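Local coordinates for protein transcription termination factor FttA (Pyrococcus horikoshii, PDB 3AF6) that probably terminates transcription by cutting nascent RNA at the RNA polymerase exit channel and trimming it 5' to 3', as a zinc-dependent nuclease, at residues D294-Q299 against P306-R311; P429-G434 against A520-L525; E453-L458 against E514-I519; Q507-S512 against V531-Q536. All blocks are in the same frame, centred on the assembly; numbering follows the deposited sequence.

Interaction 1 (D294-Q299 against P306-R311); sequences DFIEIQ and PLYRPR
Ile296, Phe295 and Gln299 on one side of helix 282-301 receive the chain as it returns from the helix end, a few residues on, and heads into helix 310-319. The apolar part centres on Ile296. Its CB meets Pro306 CB at 4.0 Å, its CG2 lies against the Tyr308 ring, 3.6 Å from CD2, and its CD1 reaches Pro310 CD at 3.7 Å. Phe295, whose side chain is about 10 Å from that of zinc ligand Asp260, has CG anti to the backbone N (chi1 176°) and offers its ring edge: CE2 sits 3.6 Å from Leu307 CD1, and Tyr308 OH lies in the ring plane beside CD2. That hydroxyl is hydrogen-bonded to Gly263 O, so the phenol is fixed from beyond the two segments.

The polar part is one hydrogen bond. Leu307 N-H donates to Gln299 OE1 over 3.3 Å, almost straight at 164° but tilted 31° from the carbonyl plane. The same oxygen stands above one face of the Phe295 ring, toward its rim.

A single hydrogen bond thus ties the turn to the helix, and mainly apolar packing from Pro306 to Pro310 fits the rest.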
# COMPACT_ATOMS: atom_id res chain seq x y z
N ASP A 294 13.60 0.89 4.20
CA ASP A 294 14.25 2.06 3.66
C ASP A 294 14.32 3.14 4.75
O ASP A 294 15.32 3.85 4.87
CB ASP A 294 13.45 2.57 2.45
CG ASP A 294 14.11 3.73 1.75
OD1 ASP A 294 13.40 4.45 1.01
OD2 ASP A 294 15.34 3.92 1.91
N PHE A 295 13.25 3.24 5.54
CA PHE A 295 13.14 4.23 6.61
C PHE A 295 14.14 4.06 7.77
O PHE A 295 14.81 5.01 8.16
CB PHE A 295 11.71 4.23 7.16
CG PHE A 295 11.50 5.14 8.34
CD1 PHE A 295 12.05 6.41 8.37
CD2 PHE A 295 10.72 4.72 9.42
CE1 PHE A 295 11.83 7.26 9.45
CE2 PHE A 295 10.49 5.56 10.50
CZ PHE A 295 11.05 6.83 10.52
N ILE A 296 14.23 2.85 8.31
CA ILE A 296 15.16 2.63 9.41
C ILE A 296 16.61 2.75 8.93
O ILE A 296 17.48 3.24 9.66
CB ILE A 296 14.91 1.28 10.13
CG1 ILE A 296 14.82 0.14 9.14
CG2 ILE A 296 13.64 1.38 10.96
CD1 ILE A 296 14.42 -1.19 9.79
N GLU A 297 16.86 2.33 7.69
CA GLU A 297 18.21 2.43 7.15
C GLU A 297 18.63 3.89 6.93
O GLU A 297 19.77 4.26 7.20
CB GLU A 297 18.31 1.65 5.84
CG GLU A 297 18.49 0.16 6.04
CD GLU A 297 18.43 -0.62 4.74
OE1 GLU A 297 18.99 -0.14 3.73
OE2 GLU A 297 17.82 -1.71 4.74
N ILE A 298 17.72 4.73 6.45
CA ILE A 298 18.09 6.13 6.24
C ILE A 298 18.43 6.78 7.60
O ILE A 298 19.36 7.59 7.70
CB ILE A 298 16.94 6.92 5.54
CG1 ILE A 298 16.60 6.26 4.21
CG2 ILE A 298 17.35 8.35 5.30
CD1 ILE A 298 17.81 5.87 3.38
N GLN A 299 17.68 6.41 8.63
CA GLN A 299 17.92 6.92 9.97
C GLN A 299 19.32 6.54 10.46
O GLN A 299 20.07 7.39 10.96
CB GLN A 299 16.88 6.37 10.95
CG GLN A 299 15.53 7.06 10.90
CD GLN A 299 14.55 6.48 11.90
OE1 GLN A 299 14.18 5.31 11.82
NE2 GLN A 299 14.13 7.29 12.85
N PRO A 306 17.31 4.02 15.16
CA PRO A 306 16.09 3.74 14.39
C PRO A 306 14.85 3.50 15.25
O PRO A 306 14.96 3.04 16.38
CB PRO A 306 16.50 2.51 13.57
CG PRO A 306 17.44 1.79 14.51
CD PRO A 306 18.28 2.91 15.05
N LEU A 307 13.67 3.83 14.71
CA LEU A 307 12.42 3.64 15.44
C LEU A 307 12.12 2.17 15.66
O LEU A 307 11.42 1.82 16.59
CB LEU A 307 11.24 4.26 14.68
CG LEU A 307 10.96 5.75 14.85
CD1 LEU A 307 9.76 6.12 13.97
CD2 LEU A 307 10.65 6.07 16.31
N TYR A 308 12.64 1.33 14.79
CA TYR A 308 12.44 -0.10 14.93
C TYR A 308 13.45 -0.83 14.07
O TYR A 308 14.30 -0.20 13.45
CB TYR A 308 11.01 -0.52 14.58
CG TYR A 308 10.41 0.20 13.39
CD1 TYR A 308 9.65 1.35 13.58
CD2 TYR A 308 10.61 -0.26 12.09
CE1 TYR A 308 9.11 2.03 12.51
CE2 TYR A 308 10.07 0.42 11.00
CZ TYR A 308 9.32 1.56 11.23
OH TYR A 308 8.75 2.25 10.19
N ARG A 309 13.34 -2.15 14.02
CA ARG A 309 14.28 -2.97 13.27
C ARG A 309 13.61 -3.97 12.34
O ARG A 309 12.39 -4.16 12.37
CB ARG A 309 15.15 -3.76 14.26
CG ARG A 309 15.68 -2.95 15.42
CD ARG A 309 16.87 -2.12 15.00
NE ARG A 309 17.34 -1.29 16.11
CZ ARG A 309 18.59 -0.89 16.24
NH1 ARG A 309 19.50 -1.25 15.33
NH2 ARG A 309 18.94 -0.14 17.28
N PRO A 310 14.42 -4.63 11.50
CA PRO A 310 13.98 -5.64 10.54
C PRO A 310 13.12 -6.74 11.16
O PRO A 310 12.17 -7.21 10.54
CB PRO A 310 15.29 -6.18 9.99
CG PRO A 310 16.13 -4.95 9.94
CD PRO A 310 15.82 -4.25 11.24
N ARG A 311 13.44 -7.17 12.38
CA ARG A 311 12.64 -8.23 13.00
C ARG A 311 11.21 -7.76 13.23
O ARG A 311 10.26 -8.55 13.19
CB ARG A 311 13.27 -8.69 14.33
CG ARG A 311 13.61 -7.55 15.28
CD ARG A 311 14.41 -8.03 16.48
NE ARG A 311 13.59 -8.75 17.46
CZ ARG A 311 14.04 -9.22 18.61
NH1 ARG A 311 15.32 -9.06 18.95
NH2 ARG A 311 13.22 -9.86 19.44

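Interaction 2 (P429-G434 against A520-L525); sequences PAMAVG and ASSGML
Ala430 N donates to Ala520 O at 3.0 Å, a bond close to straight, which carries the parallel pairing of Pro429 with Ala520 to the ends of strands 425-429 and 516-520. Ala520 O also receives a CA-H...O contact from Pro429 CA at 3.2 Å. In the other direction, Ser521 CA makes a CA-H...O contact with Ala430 O at 3.0 Å; that oxygen lies near Ser521 N too, but at an angle too poor for a hydrogen bond.

Gly523 N uses a softer acceptor, making a weak but straight hydrogen bond to Met431 SD, 3.3 Å away. The methionine chain bends at chi2 (-51°) and chi3 to bring its sulfur back over the turn, where Ser522 OG is 3.7 Å from SD. Gly523 CA and Ala430 CA form the nearest backbone pair of the two loops.

Several other polar groups are met from outside the two segments: Ser521 OG bonds to Gly460 O, and Val433 O accepts from NE2 of the zinc ligand His258. Ser522 O receives Ser530 OG and, weakly, Leu525 N, which closes the type I turn from Ser522 to Leu525. Two loops meeting past the C-terminal ends of adjacent parallel strands are characteristic of an alpha/beta sheet, here the beta-CASP domain where it faces the metallo-beta-lactamase zinc site.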
# COMPACT_ATOMS: atom_id res chain seq x y z
N PRO A 429 13.23 15.15 -6.63
CA PRO A 429 13.03 14.36 -5.42
C PRO A 429 11.64 13.74 -5.47
O PRO A 429 10.69 14.39 -5.91
CB PRO A 429 13.19 15.38 -4.31
CG PRO A 429 12.69 16.63 -4.93
CD PRO A 429 13.26 16.59 -6.33
N ALA A 430 11.54 12.48 -5.04
CA ALA A 430 10.27 11.76 -5.03
C ALA A 430 10.38 10.48 -4.20
O ALA A 430 11.45 9.85 -4.16
CB ALA A 430 9.84 11.42 -6.45
N MET A 431 9.30 10.10 -3.52
CA MET A 431 9.34 8.88 -2.72
C MET A 431 9.50 7.69 -3.67
O MET A 431 9.00 7.70 -4.81
CB MET A 431 8.06 8.71 -1.87
CG MET A 431 7.88 9.70 -0.72
SD MET A 431 9.35 9.82 0.38
CE MET A 431 8.99 8.54 1.71
N ALA A 432 10.22 6.67 -3.21
CA ALA A 432 10.46 5.47 -3.99
C ALA A 432 9.18 4.98 -4.67
O ALA A 432 9.23 4.42 -5.76
CB ALA A 432 11.03 4.37 -3.11
N VAL A 433 8.04 5.19 -4.00
CA VAL A 433 6.74 4.79 -4.51
C VAL A 433 5.86 6.03 -4.70
O VAL A 433 5.88 6.95 -3.89
CB VAL A 433 6.03 3.85 -3.54
CG1 VAL A 433 4.73 3.34 -4.16
CG2 VAL A 433 6.94 2.70 -3.19
N GLY A 434 5.08 6.04 -5.78
CA GLY A 434 4.23 7.19 -6.03
C GLY A 434 4.69 8.04 -7.21
O GLY A 434 4.79 7.54 -8.33
N ALA A 520 15.28 10.81 -7.09
CA ALA A 520 15.64 10.09 -5.88
C ALA A 520 14.82 10.43 -4.65
O ALA A 520 14.32 11.55 -4.49
CB ALA A 520 17.12 10.31 -5.58
N SER A 521 14.69 9.45 -3.77
CA SER A 521 13.97 9.60 -2.52
C SER A 521 14.92 10.21 -1.49
O SER A 521 16.14 10.09 -1.64
CB SER A 521 13.48 8.23 -2.06
OG SER A 521 14.52 7.28 -2.16
N SER A 522 14.40 10.87 -0.45
CA SER A 522 12.97 11.06 -0.23
C SER A 522 12.37 12.19 -1.06
O SER A 522 13.07 13.10 -1.49
CB SER A 522 12.70 11.34 1.25
OG SER A 522 12.67 10.13 2.00
N GLY A 523 11.06 12.11 -1.25
CA GLY A 523 10.34 13.09 -2.04
C GLY A 523 10.28 14.50 -1.49
O GLY A 523 9.96 15.44 -2.22
N MET A 524 10.58 14.67 -0.21
CA MET A 524 10.54 15.99 0.41
C MET A 524 11.90 16.41 0.97
O MET A 524 12.00 17.29 1.82
CB MET A 524 9.48 16.01 1.52
CG MET A 524 8.10 15.55 1.07
SD MET A 524 6.83 15.73 2.37
CE MET A 524 7.15 14.25 3.37
N LEU A 525 12.97 15.78 0.46
CA LEU A 525 14.31 16.09 0.93
C LEU A 525 14.40 15.87 2.44
O LEU A 525 15.23 16.48 3.12
CB LEU A 525 14.68 17.54 0.61
CG LEU A 525 14.88 17.93 -0.85
CD1 LEU A 525 15.20 19.42 -0.95
CD2 LEU A 525 16.00 17.10 -1.45

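Interaction 3 (E453-L458 against E514-I519); sequences EVPIYL and EPAIII
Two neighbouring strands of the six-stranded parallel sheet of the beta-CASP domain run together here, Ile456, Tyr457 and Leu458 pairing with Ile517, Ile518 and Ile519. Their short axes are 4.7 Å apart and diverge by 21°. The ladder is the regular parallel one, in which Tyr457 bonds to the residues flanking its partner. Ile517 N donates to Pro455 O at 2.9 Å, Tyr457 N to Ile517 O at 2.7 Å, and Ile519 N to Tyr457 O at 2.9 Å. Ile517 O is shared, since Ile456 CA also makes a CA-H...O contact with it.

On one face, Ile456 and Ile517 lie side by side and point the same way, with CG2 of Ile456 3.9 Å from CB of Ile517; Leu458 and Ile519 continue this row. On the other, Tyr457 has CG anti to its carbonyl carbon (chi1 -62°), which leads the ring back along the strand until CE1 is 3.6 Å from Ala516 CB. Toward the N-terminal end of the pair, Val454 CG1 packs on Pro515 CB at 3.7 Å and Pro455 CG on the Ala516 methyl.

Helices 405-420 and 435-447 cover the Ile456-Ile517 face, through Ile416 on Ile517 and Leu443 on Ile456. Laterally, strand 497-499 bonds to the far edge of 456-459, its His498 ring meeting Tyr457 steeply, while strand 425-429 flanks 516-520 through Val426.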
# COMPACT_ATOMS: atom_id res chain seq x y z
N GLU A 453 17.58 12.87 -24.26
CA GLU A 453 19.00 12.87 -24.63
C GLU A 453 19.84 12.40 -23.44
O GLU A 453 20.33 11.27 -23.43
CB GLU A 453 19.43 14.28 -25.06
CG GLU A 453 20.12 14.34 -26.43
CD GLU A 453 19.20 14.02 -27.60
OE1 GLU A 453 18.12 14.65 -27.70
OE2 GLU A 453 19.54 13.14 -28.42
N VAL A 454 20.01 13.27 -22.44
CA VAL A 454 20.78 12.93 -21.25
C VAL A 454 20.18 11.72 -20.54
O VAL A 454 19.00 11.41 -20.73
CB VAL A 454 20.84 14.11 -20.27
CG1 VAL A 454 21.68 15.24 -20.86
CG2 VAL A 454 19.44 14.60 -19.96
N PRO A 455 20.97 11.02 -19.72
CA PRO A 455 20.50 9.83 -18.99
C PRO A 455 19.65 10.16 -17.76
O PRO A 455 19.67 11.29 -17.25
CB PRO A 455 21.80 9.15 -18.60
CG PRO A 455 22.67 10.33 -18.26
CD PRO A 455 22.38 11.30 -19.40
N ILE A 456 18.88 9.18 -17.29
CA ILE A 456 18.04 9.39 -16.12
C ILE A 456 18.39 8.39 -15.03
O ILE A 456 18.18 7.18 -15.17
CB ILE A 456 16.53 9.25 -16.46
CG1 ILE A 456 16.18 10.09 -17.70
CG2 ILE A 456 15.68 9.73 -15.28
CD1 ILE A 456 14.80 9.80 -18.26
N TYR A 457 18.94 8.91 -13.93
CA TYR A 457 19.33 8.08 -12.79
C TYR A 457 18.23 7.93 -11.75
O TYR A 457 17.57 8.91 -11.38
CB TYR A 457 20.58 8.67 -12.14
CG TYR A 457 21.78 8.70 -13.05
CD1 TYR A 457 22.27 9.91 -13.55
CD2 TYR A 457 22.44 7.53 -13.41
CE1 TYR A 457 23.39 9.95 -14.38
CE2 TYR A 457 23.56 7.55 -14.23
CZ TYR A 457 24.02 8.76 -14.71
OH TYR A 457 25.14 8.78 -15.51
N LEU A 458 18.05 6.71 -11.27
CA LEU A 458 17.04 6.40 -10.26
C LEU A 458 17.78 6.01 -8.97
O LEU A 458 18.43 4.97 -8.92
CB LEU A 458 16.16 5.24 -10.73
CG LEU A 458 15.59 5.35 -12.16
CD1 LEU A 458 14.66 4.16 -12.42
CD2 LEU A 458 14.84 6.67 -12.33
N GLU A 514 28.55 15.59 -17.20
CA GLU A 514 27.54 15.17 -18.17
C GLU A 514 26.18 15.48 -17.57
O GLU A 514 25.81 14.93 -16.54
CB GLU A 514 27.64 13.67 -18.45
CG GLU A 514 28.95 13.22 -19.06
CD GLU A 514 28.95 11.74 -19.42
OE1 GLU A 514 28.68 10.91 -18.53
OE2 GLU A 514 29.22 11.42 -20.60
N PRO A 515 25.43 16.39 -18.20
CA PRO A 515 24.11 16.72 -17.66
C PRO A 515 23.31 15.44 -17.53
O PRO A 515 23.55 14.47 -18.25
CB PRO A 515 23.54 17.67 -18.71
CG PRO A 515 24.77 18.39 -19.19
CD PRO A 515 25.74 17.24 -19.37
N ALA A 516 22.36 15.42 -16.60
CA ALA A 516 21.54 14.23 -16.40
C ALA A 516 20.34 14.54 -15.53
O ALA A 516 20.27 15.57 -14.87
CB ALA A 516 22.37 13.11 -15.77
N ILE A 517 19.37 13.63 -15.56
CA ILE A 517 18.18 13.77 -14.75
C ILE A 517 18.33 12.82 -13.58
O ILE A 517 18.60 11.62 -13.77
CB ILE A 517 16.90 13.40 -15.54
CG1 ILE A 517 16.79 14.25 -16.80
CG2 ILE A 517 15.68 13.60 -14.65
CD1 ILE A 517 16.72 15.73 -16.51
N ILE A 518 18.15 13.35 -12.37
CA ILE A 518 18.26 12.54 -11.16
C ILE A 518 16.94 12.51 -10.40
O ILE A 518 16.41 13.54 -9.99
CB ILE A 518 19.35 13.11 -10.21
CG1 ILE A 518 20.68 13.24 -10.96
CG2 ILE A 518 19.53 12.20 -9.00
CD1 ILE A 518 21.70 14.09 -10.24
N ILE A 519 16.40 11.31 -10.23
CA ILE A 519 15.16 11.15 -9.49
C ILE A 519 15.53 10.30 -8.29
O ILE A 519 16.06 9.19 -8.44
CB ILE A 519 14.07 10.42 -10.32
CG1 ILE A 519 13.81 11.19 -11.62
CG2 ILE A 519 12.79 10.32 -9.52
CD1 ILE A 519 12.62 10.66 -12.42

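Interaction 4 (Q507-S512 against V531-Q536); sequences QDIIDS and VEYFKQ
This is a helix-to-helix contact within the alpha/beta beta-CASP domain: helices 503-511 and 529-537, which precede and follow strand 516-520, lie beside each other on one face of the parallel sheet. Their short axes run in nearly the same direction, 25° apart, but stay 10.9 Å from each other, so long side chains bridge the gap and the backbones keep their distance.

Ile510 is the main bridge. Its CG1, set anti to the carbonyl carbon (chi1 -55°), extends toward the second helix and packs obliquely against the ring of Tyr533, 3.9 Å from CD1. Its CG2 branch turns instead to Gln536, reaching CB at 3.6 Å, and the two side chains cross at about a right angle. Ile509, which is buried, brings CD1 to 4.4 Å from Tyr533 OH. That hydroxyl is hydrogen-bonded to Asp459 OD2 and Tyr533 also touches Ile518, so the ring links the helix pair to the sheet.

The polar rim is less definite. Gln507 and Gln536 bring their amides together nearly coplanar, with planes 19° apart, while the Gln507 amide is tilted from the carboxylate of Glu532. Glu532 is fully extended and has a long, weak ion pair with Arg506. Its OE1 oxygen comes to rest 3.9 Å from Ile510 CD1.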
# COMPACT_ATOMS: atom_id res chain seq x y z
N GLN A 507 28.50 9.50 -6.20
CA GLN A 507 29.50 10.55 -6.09
C GLN A 507 29.99 10.93 -7.49
O GLN A 507 30.11 12.12 -7.81
CB GLN A 507 30.67 10.06 -5.23
CG GLN A 507 31.51 11.19 -4.69
CD GLN A 507 30.70 12.17 -3.86
OE1 GLN A 507 30.20 11.81 -2.79
NE2 GLN A 507 30.55 13.40 -4.35
N ASP A 508 30.26 9.93 -8.32
CA ASP A 508 30.71 10.18 -9.68
C ASP A 508 29.73 11.13 -10.38
O ASP A 508 30.10 12.22 -10.81
CB ASP A 508 30.79 8.87 -10.46
CG ASP A 508 31.76 7.89 -9.84
OD1 ASP A 508 31.88 6.76 -10.36
OD2 ASP A 508 32.41 8.26 -8.84
N ILE A 509 28.47 10.69 -10.47
CA ILE A 509 27.41 11.46 -11.10
C ILE A 509 27.44 12.94 -10.70
O ILE A 509 27.35 13.83 -11.54
CB ILE A 509 26.01 10.90 -10.75
CG1 ILE A 509 25.92 9.42 -11.14
CG2 ILE A 509 24.93 11.68 -11.48
CD1 ILE A 509 24.61 8.76 -10.80
N ILE A 510 27.58 13.18 -9.40
CA ILE A 510 27.61 14.54 -8.88
C ILE A 510 28.83 15.28 -9.41
O ILE A 510 28.73 16.42 -9.88
CB ILE A 510 27.67 14.53 -7.34
CG1 ILE A 510 26.50 13.71 -6.79
CG2 ILE A 510 27.62 15.96 -6.80
CD1 ILE A 510 26.61 13.37 -5.32
N ASP A 511 29.99 14.62 -9.34
CA ASP A 511 31.23 15.22 -9.81
C ASP A 511 31.28 15.37 -11.33
O ASP A 511 31.76 16.39 -11.83
CB ASP A 511 32.43 14.38 -9.35
CG ASP A 511 32.61 14.38 -7.84
OD1 ASP A 511 32.53 15.47 -7.23
OD2 ASP A 511 32.83 13.30 -7.27
N SER A 512 30.77 14.37 -12.05
CA SER A 512 30.76 14.41 -13.51
C SER A 512 30.22 15.73 -14.05
O SER A 512 29.66 16.55 -13.32
CB SER A 512 29.94 13.26 -14.07
OG SER A 512 29.91 13.30 -15.48
N VAL A 531 18.83 14.11 -0.49
CA VAL A 531 19.46 15.17 0.29
C VAL A 531 20.92 15.43 -0.11
O VAL A 531 21.38 16.57 -0.12
CB VAL A 531 19.38 14.86 1.79
CG1 VAL A 531 20.09 15.93 2.59
CG2 VAL A 531 17.92 14.78 2.20
N GLU A 532 21.65 14.38 -0.44
CA GLU A 532 23.04 14.53 -0.83
C GLU A 532 23.12 15.33 -2.12
O GLU A 532 23.88 16.30 -2.20
CB GLU A 532 23.70 13.17 -1.02
CG GLU A 532 25.19 13.25 -1.32
CD GLU A 532 25.84 11.88 -1.37
OE1 GLU A 532 27.03 11.80 -1.79
OE2 GLU A 532 25.17 10.89 -0.99
N TYR A 533 22.34 14.93 -3.11
CA TYR A 533 22.30 15.62 -4.40
C TYR A 533 21.97 17.07 -4.12
O TYR A 533 22.68 17.97 -4.58
CB TYR A 533 21.23 15.03 -5.31
CG TYR A 533 21.52 13.63 -5.80
CD1 TYR A 533 22.57 13.39 -6.68
CD2 TYR A 533 20.75 12.55 -5.38
CE1 TYR A 533 22.85 12.10 -7.13
CE2 TYR A 533 21.02 11.25 -5.81
CZ TYR A 533 22.07 11.04 -6.69
OH TYR A 533 22.36 9.76 -7.11
N PHE A 534 20.91 17.31 -3.36
CA PHE A 534 20.50 18.67 -3.04
C PHE A 534 21.68 19.49 -2.55
O PHE A 534 22.07 20.48 -3.18
CB PHE A 534 19.41 18.70 -1.98
CG PHE A 534 19.11 20.08 -1.46
CD1 PHE A 534 18.50 21.03 -2.28
CD2 PHE A 534 19.47 20.45 -0.17
CE1 PHE A 534 18.27 22.33 -1.82
CE2 PHE A 534 19.24 21.74 0.30
CZ PHE A 534 18.64 22.68 -0.53
N LYS A 535 22.24 19.08 -1.41
CA LYS A 535 23.38 19.76 -0.80
C LYS A 535 24.45 20.10 -1.83
O LYS A 535 24.92 21.23 -1.91
CB LYS A 535 24.02 18.87 0.27
CG LYS A 535 23.28 18.79 1.59
CD LYS A 535 24.06 17.91 2.56
CE LYS A 535 23.42 17.89 3.94
NZ LYS A 535 24.19 17.03 4.90
N GLN A 536 24.83 19.10 -2.63
CA GLN A 536 25.88 19.30 -3.61
C GLN A 536 25.53 20.07 -4.87
O GLN A 536 26.43 20.57 -5.54
CB GLN A 536 26.48 17.95 -3.99
CG GLN A 536 27.24 17.30 -2.85
CD GLN A 536 28.25 16.28 -3.34
OE1 GLN A 536 29.10 16.59 -4.17
NE2 GLN A 536 28.17 15.07 -2.80

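How the interactions relate
Going from the N terminus, interaction 1 comes first: it closes a short loop between helices 282-301 and 310-319 in the metallo-beta-lactamase part, before the others begin. Interaction 2 then joins 429-434 to 520-525, and the long excursion between them holds both segments of interaction 3. Interaction 4 crosses both, since 507-512 precedes the second segments of interactions 2 and 3 and 531-536 follows them. It also touches both, Tyr533 packing on Ala520 and Ile509 on Tyr457. Interactions 2, 3 and 4 thus tie strand ends, sheet and covering helices of the beta-CASP domain; interaction 1 approaches interaction 2 within about 4 Å (nearest atoms) without touching.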